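MucR Phosphodiesterase (Pseudomonas aeruginosa, PDB 5M1T) binds C2E and two magnesium ions in the pocket of an EAL domain, a family built on a modified TIM barrel. Local coordinates at residues A66-E71 against V94-W99; D102-Q107 against I121-S126. All coordinates share one frame; numbering follows the deposited sequence.

Contact 1. Residues A66-E71 against V94-W99; sequences ALLRWE and VQIGEW. With C2E (9,9'-[(2R,3R,3aS,5S,7aR,9R,10R,10aS,12S,14aR)-3,5,10,12-tetrahydroxy-5,12-dioxidooctahydro-2H,7H-difuro[3,2-d:3',2'-j][1,3,7,9,2,8]tetraoxadiphosphacyclododecine-2,9-diyl]bis(2-amino-1,9-dihydro-6H-purin-6-one)), chain C.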
loop_
_atom_site.group_PDB
_atom_site.type_symbol
_atom_site.label_atom_id
_atom_site.label_comp_id
_atom_site.label_asym_id
_atom_site.label_seq_id
_atom_site.Cartn_x
_atom_site.Cartn_y
_atom_site.Cartn_z
ATOM N N ALA A 66 -8.456 -10.977 16.417
ATOM C CA ALA A 66 -7.484 -10.321 17.257
ATOM C C ALA A 66 -7.767 -8.833 17.313
ATOM O O ALA A 66 -7.954 -8.200 16.269
ATOM C CB ALA A 66 -6.054 -10.554 16.717
ATOM N N LEU A 67 -7.785 -8.292 18.526
ATOM C CA LEU A 67 -8.125 -6.907 18.787
ATOM C C LEU A 67 -7.105 -6.262 19.770
ATOM O O LEU A 67 -6.899 -6.719 20.899
ATOM C CB LEU A 67 -9.549 -6.819 19.365
ATOM C CG LEU A 67 -10.696 -7.183 18.416
ATOM C CD1 LEU A 67 -12.048 -7.317 19.148
ATOM C CD2 LEU A 67 -10.792 -6.154 17.285
ATOM N N LEU A 68 -6.477 -5.186 19.321
ATOM C CA LEU A 68 -5.399 -4.585 20.054
ATOM C C LEU A 68 -5.941 -3.787 21.233
ATOM O O LEU A 68 -6.975 -3.110 21.123
ATOM C CB LEU A 68 -4.591 -3.688 19.121
ATOM C CG LEU A 68 -3.290 -3.044 19.644
ATOM C CD1 LEU A 68 -2.265 -4.102 19.966
ATOM C CD2 LEU A 68 -2.743 -2.047 18.620
ATOM N N ARG A 69 -5.253 -3.890 22.368
ATOM C CA ARG A 69 -5.542 -3.072 23.536
ATOM C C ARG A 69 -4.235 -2.451 24.070
ATOM O O ARG A 69 -3.130 -2.975 23.845
ATOM C CB ARG A 69 -6.186 -3.920 24.601
ATOM C CG ARG A 69 -7.501 -4.568 24.165
ATOM C CD ARG A 69 -8.667 -3.613 24.380
ATOM N NE ARG A 69 -9.949 -4.138 23.889
ATOM C CZ ARG A 69 -10.354 -4.169 22.615
ATOM N NH1 ARG A 69 -9.578 -3.752 21.637
ATOM N NH2 ARG A 69 -11.547 -4.644 22.313
ATOM N N TRP A 70 -4.351 -1.334 24.767
ATOM C CA TRP A 70 -3.169 -0.708 25.351
ATOM C C TRP A 70 -3.383 -0.579 26.864
ATOM O O TRP A 70 -4.236 0.184 27.320
ATOM C CB TRP A 70 -2.917 0.630 24.639
ATOM C CG TRP A 70 -1.731 1.438 25.097
ATOM C CD1 TRP A 70 -0.746 1.060 25.946
ATOM C CD2 TRP A 70 -1.415 2.767 24.676
ATOM N NE1 TRP A 70 0.169 2.078 26.091
ATOM C CE2 TRP A 70 -0.221 3.137 25.312
ATOM C CE3 TRP A 70 -2.030 3.676 23.808
ATOM C CZ2 TRP A 70 0.379 4.395 25.123
ATOM C CZ3 TRP A 70 -1.423 4.924 23.603
ATOM C CH2 TRP A 70 -0.235 5.269 24.266
ATOM N N GLU A 71 -2.657 -1.378 27.629
ATOM C CA GLU A 71 -2.665 -1.264 29.081
ATOM C C GLU A 71 -1.789 -0.100 29.480
ATOM O O GLU A 71 -0.579 -0.227 29.610
ATOM C CB GLU A 71 -2.117 -2.516 29.760
ATOM C CG GLU A 71 -2.870 -3.781 29.438
ATOM C CD GLU A 71 -2.202 -5.011 30.030
ATOM O OE1 GLU A 71 -0.943 -5.000 30.221
ATOM O OE2 GLU A 71 -2.946 -5.972 30.313
ATOM N N VAL A 94 2.913 0.582 11.501
ATOM C CA VAL A 94 3.661 -0.452 10.810
ATOM C C VAL A 94 4.270 -1.481 11.808
ATOM O O VAL A 94 4.087 -2.681 11.661
ATOM C CB VAL A 94 4.768 0.144 9.938
ATOM C CG1 VAL A 94 5.723 -0.961 9.473
ATOM C CG2 VAL A 94 4.179 0.915 8.752
ATOM N N GLN A 95 4.983 -1.000 12.821
ATOM C CA GLN A 95 5.675 -1.913 13.703
ATOM C C GLN A 95 4.705 -2.445 14.744
ATOM O O GLN A 95 4.848 -3.569 15.208
ATOM C CB GLN A 95 6.930 -1.270 14.314
ATOM C CG GLN A 95 8.128 -1.271 13.355
ATOM C CD GLN A 95 8.630 -2.661 13.010
ATOM O OE1 GLN A 95 8.414 -3.620 13.744
ATOM N NE2 GLN A 95 9.318 -2.774 11.891
ATOM N N ILE A 96 3.684 -1.670 15.066
ATOM C CA ILE A 96 2.605 -2.172 15.917
ATOM C C ILE A 96 1.936 -3.352 15.221
ATOM O O ILE A 96 1.636 -4.357 15.839
ATOM C CB ILE A 96 1.598 -1.057 16.254
ATOM C CG1 ILE A 96 2.267 -0.051 17.207
ATOM C CG2 ILE A 96 0.350 -1.647 16.894
ATOM C CD1 ILE A 96 1.422 1.174 17.517
ATOM N N GLY A 97 1.755 -3.238 13.919
ATOM C CA GLY A 97 1.171 -4.302 13.125
ATOM C C GLY A 97 2.058 -5.522 12.978
ATOM O O GLY A 97 1.569 -6.645 13.015
ATOM N N GLU A 98 3.355 -5.320 12.807
ATOM C CA GLU A 98 4.303 -6.445 12.869
ATOM C C GLU A 98 4.152 -7.208 14.159
ATOM O O GLU A 98 4.158 -8.413 14.155
ATOM C CB GLU A 98 5.755 -5.950 12.775
ATOM C CG GLU A 98 6.140 -5.388 11.425
ATOM C CD GLU A 98 6.080 -6.414 10.320
ATOM O OE1 GLU A 98 5.752 -5.992 9.214
ATOM O OE2 GLU A 98 6.331 -7.632 10.534
ATOM N N TRP A 99 4.038 -6.495 15.272
ATOM C CA TRP A 99 3.932 -7.134 16.572
ATOM C C TRP A 99 2.587 -7.868 16.696
ATOM O O TRP A 99 2.519 -9.002 17.148
ATOM C CB TRP A 99 4.112 -6.132 17.711
ATOM C CG TRP A 99 3.950 -6.827 19.002
ATOM C CD1 TRP A 99 4.890 -7.541 19.651
ATOM C CD2 TRP A 99 2.743 -6.968 19.752
ATOM N NE1 TRP A 99 4.363 -8.098 20.776
ATOM C CE2 TRP A 99 3.048 -7.749 20.876
ATOM C CE3 TRP A 99 1.446 -6.483 19.596
ATOM C CZ2 TRP A 99 2.099 -8.080 21.843
ATOM C CZ3 TRP A 99 0.500 -6.801 20.543
ATOM C CH2 TRP A 99 0.825 -7.605 21.654
HETATM P P1 C2E C . -13.420 -3.812 13.972
HETATM O O2P C2E C . -12.486 -4.501 13.016
HETATM O O1P C2E C . -14.816 -3.560 13.443
HETATM O "O5'" C2E C . -13.488 -4.708 15.290
HETATM C "C5'" C2E C . -14.717 -4.949 15.940
HETATM C "C4'" C2E C . -14.970 -3.927 17.024
HETATM O "O4'" C2E C . -16.313 -4.109 17.511
HETATM C "C3'" C2E C . -14.055 -4.110 18.223
HETATM O "O3'" C2E C . -13.810 -2.833 18.811
HETATM C "C2'" C2E C . -14.872 -4.943 19.185
HETATM O "O2'" C2E C . -14.490 -4.769 20.550
HETATM C "C1'" C2E C . -16.251 -4.357 18.917
HETATM N N9 C2E C . -17.357 -5.240 19.285
HETATM C C8 C2E C . -17.440 -6.564 19.078
HETATM N N7 C2E C . -18.618 -7.034 19.546
HETATM C C5 C2E C . -19.301 -5.994 20.043
HETATM C C6 C2E C . -20.606 -5.797 20.682
HETATM O O6 C2E C . -21.374 -6.771 20.849
HETATM N N1 C2E C . -20.927 -4.548 21.058
HETATM C C2 C2E C . -20.096 -3.497 20.874
HETATM N N2 C2E C . -20.472 -2.262 21.280
HETATM N N3 C2E C . -18.892 -3.609 20.285
HETATM C C4 C2E C . -18.459 -4.814 19.871
HETATM P P11 C2E C . -12.319 -2.392 19.221
HETATM O O21 C2E C . -11.625 -3.582 19.863
HETATM O O11 C2E C . -12.404 -1.257 20.185
HETATM O O5A C2E C . -11.562 -1.997 17.870
HETATM C C5A C2E C . -12.087 -0.928 17.078
HETATM C C4A C2E C . -11.428 -0.932 15.716
HETATM O O4A C2E C . -10.015 -0.805 15.839
HETATM C C3A C2E C . -11.599 -2.237 14.984
HETATM O O3A C2E C . -12.865 -2.348 14.358
HETATM C C2A C2E C . -10.463 -2.211 13.996
HETATM O O2A C2E C . -10.769 -1.404 12.869
HETATM C C1A C2E C . -9.373 -1.518 14.776
HETATM N N91 C2E C . -8.396 -2.516 15.299
HETATM C C81 C2E C . -8.460 -3.255 16.425
HETATM N N71 C2E C . -7.347 -4.024 16.561
HETATM C C51 C2E C . -6.566 -3.765 15.497
HETATM C C61 C2E C . -5.259 -4.223 14.996
HETATM O O61 C2E C . -4.609 -5.085 15.626
HETATM N N11 C2E C . -4.808 -3.698 13.844
HETATM C C21 C2E C . -5.518 -2.782 13.150
HETATM N N21 C2E C . -5.017 -2.290 12.003
HETATM N N31 C2E C . -6.722 -2.313 13.542
HETATM C C41 C2E C . -7.268 -2.781 14.679
#

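Contact 2. Residues D102-Q107 against I121-S126; sequences DEACRQ and IAVNLS. With MG (magnesium ion), chain D; C2E (9,9'-[(2R,3R,3aS,5S,7aR,9R,10R,10aS,12S,14aR)-3,5,10,12-tetrahydroxy-5,12-dioxidooctahydro-2H,7H-difuro[3,2-d:3',2'-j][1,3,7,9,2,8]tetraoxadiphosphacyclododecine-2,9-diyl]bis(2-amino-1,9-dihydro-6H-purin-6-one)), chain C.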
loop_
_atom_site.group_PDB
_atom_site.type_symbol
_atom_site.label_atom_id
_atom_site.label_comp_id
_atom_site.label_asym_id
_atom_site.label_seq_id
_atom_site.Cartn_x
_atom_site.Cartn_y
_atom_site.Cartn_z
ATOM N N ASP A 102 2.723 -11.077 14.443
ATOM C CA ASP A 102 3.595 -12.052 15.115
ATOM C C ASP A 102 2.906 -12.775 16.282
ATOM O O ASP A 102 2.865 -13.973 16.311
ATOM C CB ASP A 102 4.827 -11.352 15.678
ATOM C CG ASP A 102 5.775 -12.307 16.341
ATOM O OD1 ASP A 102 6.294 -13.196 15.634
ATOM O OD2 ASP A 102 5.991 -12.194 17.568
ATOM N N GLU A 103 2.369 -12.008 17.218
ATOM C CA GLU A 103 1.688 -12.534 18.399
ATOM C C GLU A 103 0.424 -13.318 18.051
ATOM O O GLU A 103 0.085 -14.284 18.722
ATOM C CB GLU A 103 1.318 -11.369 19.342
ATOM C CG GLU A 103 0.500 -11.759 20.554
ATOM C CD GLU A 103 1.286 -12.510 21.633
ATOM O OE1 GLU A 103 2.509 -12.730 21.501
ATOM O OE2 GLU A 103 0.655 -12.904 22.628
ATOM N N ALA A 104 -0.292 -12.890 17.021
ATOM C CA ALA A 104 -1.487 -13.600 16.590
ATOM C C ALA A 104 -1.078 -14.952 16.002
ATOM O O ALA A 104 -1.729 -15.974 16.203
ATOM C CB ALA A 104 -2.228 -12.781 15.550
ATOM N N CYS A 105 -0.023 -14.949 15.214
ATOM C CA CYS A 105 0.436 -16.196 14.609
ATOM C C CYS A 105 0.982 -17.133 15.665
ATOM O O CYS A 105 0.785 -18.331 15.591
ATOM C CB CYS A 105 1.473 -15.941 13.502
ATOM S SG CYS A 105 0.744 -15.262 11.981
ATOM N N ARG A 106 1.652 -16.585 16.664
ATOM C CA ARG A 106 2.212 -17.374 17.762
ATOM C C ARG A 106 1.084 -18.048 18.505
ATOM O O ARG A 106 1.120 -19.262 18.790
ATOM C CB ARG A 106 2.981 -16.483 18.724
ATOM C CG ARG A 106 3.862 -17.260 19.707
ATOM C CD ARG A 106 4.549 -16.372 20.746
ATOM N NE ARG A 106 3.594 -15.646 21.583
ATOM C CZ ARG A 106 2.926 -16.166 22.627
ATOM N NH1 ARG A 106 3.116 -17.422 23.019
ATOM N NH2 ARG A 106 2.050 -15.414 23.299
ATOM N N GLN A 107 0.066 -17.256 18.809
ATOM C CA GLN A 107 -1.086 -17.747 19.523
ATOM C C GLN A 107 -1.856 -18.833 18.769
ATOM O O GLN A 107 -2.265 -19.836 19.370
ATOM C CB GLN A 107 -2.019 -16.602 19.862
ATOM C CG GLN A 107 -3.059 -16.976 20.880
ATOM C CD GLN A 107 -2.442 -17.427 22.207
ATOM O OE1 GLN A 107 -1.634 -16.717 22.808
ATOM N NE2 GLN A 107 -2.813 -18.603 22.649
ATOM N N ILE A 121 -7.562 -17.368 12.925
ATOM C CA ILE A 121 -7.409 -16.088 13.566
ATOM C C ILE A 121 -7.458 -14.969 12.539
ATOM O O ILE A 121 -6.798 -15.020 11.502
ATOM C CB ILE A 121 -6.142 -15.971 14.437
ATOM C CG1 ILE A 121 -6.148 -14.626 15.197
ATOM C CG2 ILE A 121 -4.871 -16.048 13.599
ATOM C CD1 ILE A 121 -5.427 -14.713 16.516
ATOM N N ALA A 122 -8.233 -13.948 12.865
ATOM C CA ALA A 122 -8.417 -12.809 11.981
ATOM C C ALA A 122 -7.674 -11.574 12.499
ATOM O O ALA A 122 -7.802 -11.198 13.649
ATOM C CB ALA A 122 -9.900 -12.507 11.867
ATOM N N VAL A 123 -6.886 -10.958 11.636
ATOM C CA VAL A 123 -6.088 -9.777 12.005
ATOM C C VAL A 123 -6.500 -8.588 11.133
ATOM O O VAL A 123 -6.639 -8.716 9.920
ATOM C CB VAL A 123 -4.577 -10.041 11.811
ATOM C CG1 VAL A 123 -3.762 -8.757 11.981
ATOM C CG2 VAL A 123 -4.114 -11.126 12.780
ATOM N N ASN A 124 -6.692 -7.442 11.740
ATOM C CA ASN A 124 -7.110 -6.271 10.990
ATOM C C ASN A 124 -5.967 -5.577 10.288
ATOM O O ASN A 124 -4.872 -5.459 10.857
ATOM C CB ASN A 124 -7.791 -5.293 11.926
ATOM C CG ASN A 124 -9.140 -5.808 12.397
ATOM O OD1 ASN A 124 -10.091 -5.857 11.622
ATOM N ND2 ASN A 124 -9.219 -6.228 13.637
ATOM N N LEU A 125 -6.234 -5.081 9.063
ATOM C CA LEU A 125 -5.276 -4.234 8.331
ATOM C C LEU A 125 -5.860 -2.847 8.044
ATOM O O LEU A 125 -6.902 -2.711 7.433
ATOM C CB LEU A 125 -4.868 -4.895 7.019
ATOM C CG LEU A 125 -4.237 -6.304 7.097
ATOM C CD1 LEU A 125 -3.953 -6.865 5.724
ATOM C CD2 LEU A 125 -2.944 -6.248 7.863
ATOM N N SER A 126 -5.160 -1.816 8.509
ATOM C CA SER A 126 -5.485 -0.430 8.190
ATOM C C SER A 126 -5.193 -0.185 6.713
ATOM O O SER A 126 -4.593 -1.028 6.040
ATOM C CB SER A 126 -4.644 0.524 9.014
ATOM O OG SER A 126 -3.330 0.537 8.488
HETATM MG MG MG D . -12.249 -6.316 12.012
HETATM P P1 C2E C . -13.420 -3.812 13.972
HETATM O O2P C2E C . -12.486 -4.501 13.016
HETATM O O1P C2E C . -14.816 -3.560 13.443
HETATM O "O5'" C2E C . -13.488 -4.708 15.290
HETATM C "C5'" C2E C . -14.717 -4.949 15.940
HETATM C "C4'" C2E C . -14.970 -3.927 17.024
HETATM O "O4'" C2E C . -16.313 -4.109 17.511
HETATM C "C3'" C2E C . -14.055 -4.110 18.223
HETATM O "O3'" C2E C . -13.810 -2.833 18.811
HETATM C "C2'" C2E C . -14.872 -4.943 19.185
HETATM O "O2'" C2E C . -14.490 -4.769 20.550
HETATM C "C1'" C2E C . -16.251 -4.357 18.917
HETATM N N9 C2E C . -17.357 -5.240 19.285
HETATM C C8 C2E C . -17.440 -6.564 19.078
HETATM N N7 C2E C . -18.618 -7.034 19.546
HETATM C C5 C2E C . -19.301 -5.994 20.043
HETATM C C6 C2E C . -20.606 -5.797 20.682
HETATM O O6 C2E C . -21.374 -6.771 20.849
HETATM N N1 C2E C . -20.927 -4.548 21.058
HETATM C C2 C2E C . -20.096 -3.497 20.874
HETATM N N2 C2E C . -20.472 -2.262 21.280
HETATM N N3 C2E C . -18.892 -3.609 20.285
HETATM C C4 C2E C . -18.459 -4.814 19.871
HETATM P P11 C2E C . -12.319 -2.392 19.221
HETATM O O21 C2E C . -11.625 -3.582 19.863
HETATM O O11 C2E C . -12.404 -1.257 20.185
HETATM O O5A C2E C . -11.562 -1.997 17.870
HETATM C C5A C2E C . -12.087 -0.928 17.078
HETATM C C4A C2E C . -11.428 -0.932 15.716
HETATM O O4A C2E C . -10.015 -0.805 15.839
HETATM C C3A C2E C . -11.599 -2.237 14.984
HETATM O O3A C2E C . -12.865 -2.348 14.358
HETATM C C2A C2E C . -10.463 -2.211 13.996
HETATM O O2A C2E C . -10.769 -1.404 12.869
HETATM C C1A C2E C . -9.373 -1.518 14.776
HETATM N N91 C2E C . -8.396 -2.516 15.299
HETATM C C81 C2E C . -8.460 -3.255 16.425
HETATM N N71 C2E C . -7.347 -4.024 16.561
HETATM C C51 C2E C . -6.566 -3.765 15.497
HETATM C C61 C2E C . -5.259 -4.223 14.996
HETATM O O61 C2E C . -4.609 -5.085 15.626
HETATM N N11 C2E C . -4.808 -3.698 13.844
HETATM C C21 C2E C . -5.518 -2.782 13.150
HETATM N N21 C2E C . -5.017 -2.290 12.003
HETATM N N31 C2E C . -6.722 -2.313 13.542
HETATM C C41 C2E C . -7.268 -2.781 14.679
HETATM O O HOH W 1 -14.153 -6.878 12.874
#

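Contact 1. Residues A66-E71 against V94-W99
Leu68 sets CG anti to its backbone N (chi1 -174°), and Trp99 does the same with its indole (chi1 178°). This brings both side chains together with Ile96 between strand 61-72 and helix 93-113, an apolar strand-to-helix contact in the modified TIM barrel of the EAL family. Leu68 divides its two methyls. Leu68 CD2 meets Ile96 CG2 at 3.6 Å, the two side chains crossing at about a right angle. Leu68 CD1 comes to the edge of the Trp99 ring, near its plane, 3.9 Å from Trp99 CZ3. No hydrogen bond joins the two segments, and the contact is buried. Ile96 also touches Leu37 of helix 32-38.

The same strand carries part of the C2E pocket. The backbone N of Leu68 gives a nearly straight hydrogen bond to C2E N71, at 3.1 Å and 177°. Leu67 faces the ligand with its methyls, CD2 lying 3.7 Å from C2E O5'. The guanidinium of Arg69 grips one phosphate oxygen, which lies at its edge. Arg69 NH1 and NH2 both hydrogen-bond to C2E O21 at 2.7 Å, each bond bent. A further bond fixes this group: Arg69 NH1 also reaches Leu68 O at 2.7 Å, from above the carbonyl plane.

Contact 2. Residues D102-Q107 against I121-S126
Asn124 OD1 binds a magnesium ion at 2.2 Å, just beyond the place where strand 120-124 packs on helix 93-113. Across the contact itself the touching side chains are apolar. Ala104 turns its CB toward the strand and touches two branched side chains. Val123 CG2 lies 3.7 Å from Ala104 CB, and Ile121 CD1 lies 3.9 Å from the same Ala104 CB. Ile121 extends CG1 anti to its backbone N (chi1 -174°), which carries CD1 to the helix. Consistent with the small side chain of the alanine, the CA atoms of Ala104 and Ile121 are 7.1 Å apart.

Within the helix, Arg106 holds the Glu103 carboxylate side-on in a salt bridge. Arg106 NH2 meets Glu103 OE2 at 2.9 Å on the syn side but tilted out of the carboxylate plane, and Arg106 NE meets Glu103 OE1 at 3.1 Å from above that plane.

Beyond Val123 the segment enters the ligand pocket. The CB of Asn124 meets the base of C2E. The magnesium ion is also held by C2E O2P at 2.1 Å and by a water, with Glu65, Glu156 and Asp186 completing the site. Ser126 caps the next helix. This metal site, with ligands from neighbouring strands of the barrel, is characteristic of the EAL domain.

The centres of contacts 1 and 2 lie about 9 Å apart, on the same side of the chain's centre. They come in series along the chain, contact 1 closing before contact 2 opens. Both use helix 93-113: its first turns serve contact 1 and its middle serves contact 2. The strands involved, 61-72 and 120-124, are parallel neighbours in one sheet, and Ala66 N probably hydrogen-bonds to Ala122 O at 2.9 Å. One helix therefore covers two adjacent barrel strands. Both strands also reach C2E. These neighbouring strands supply part of one pocket, whose other residues come from distant parts of the chain.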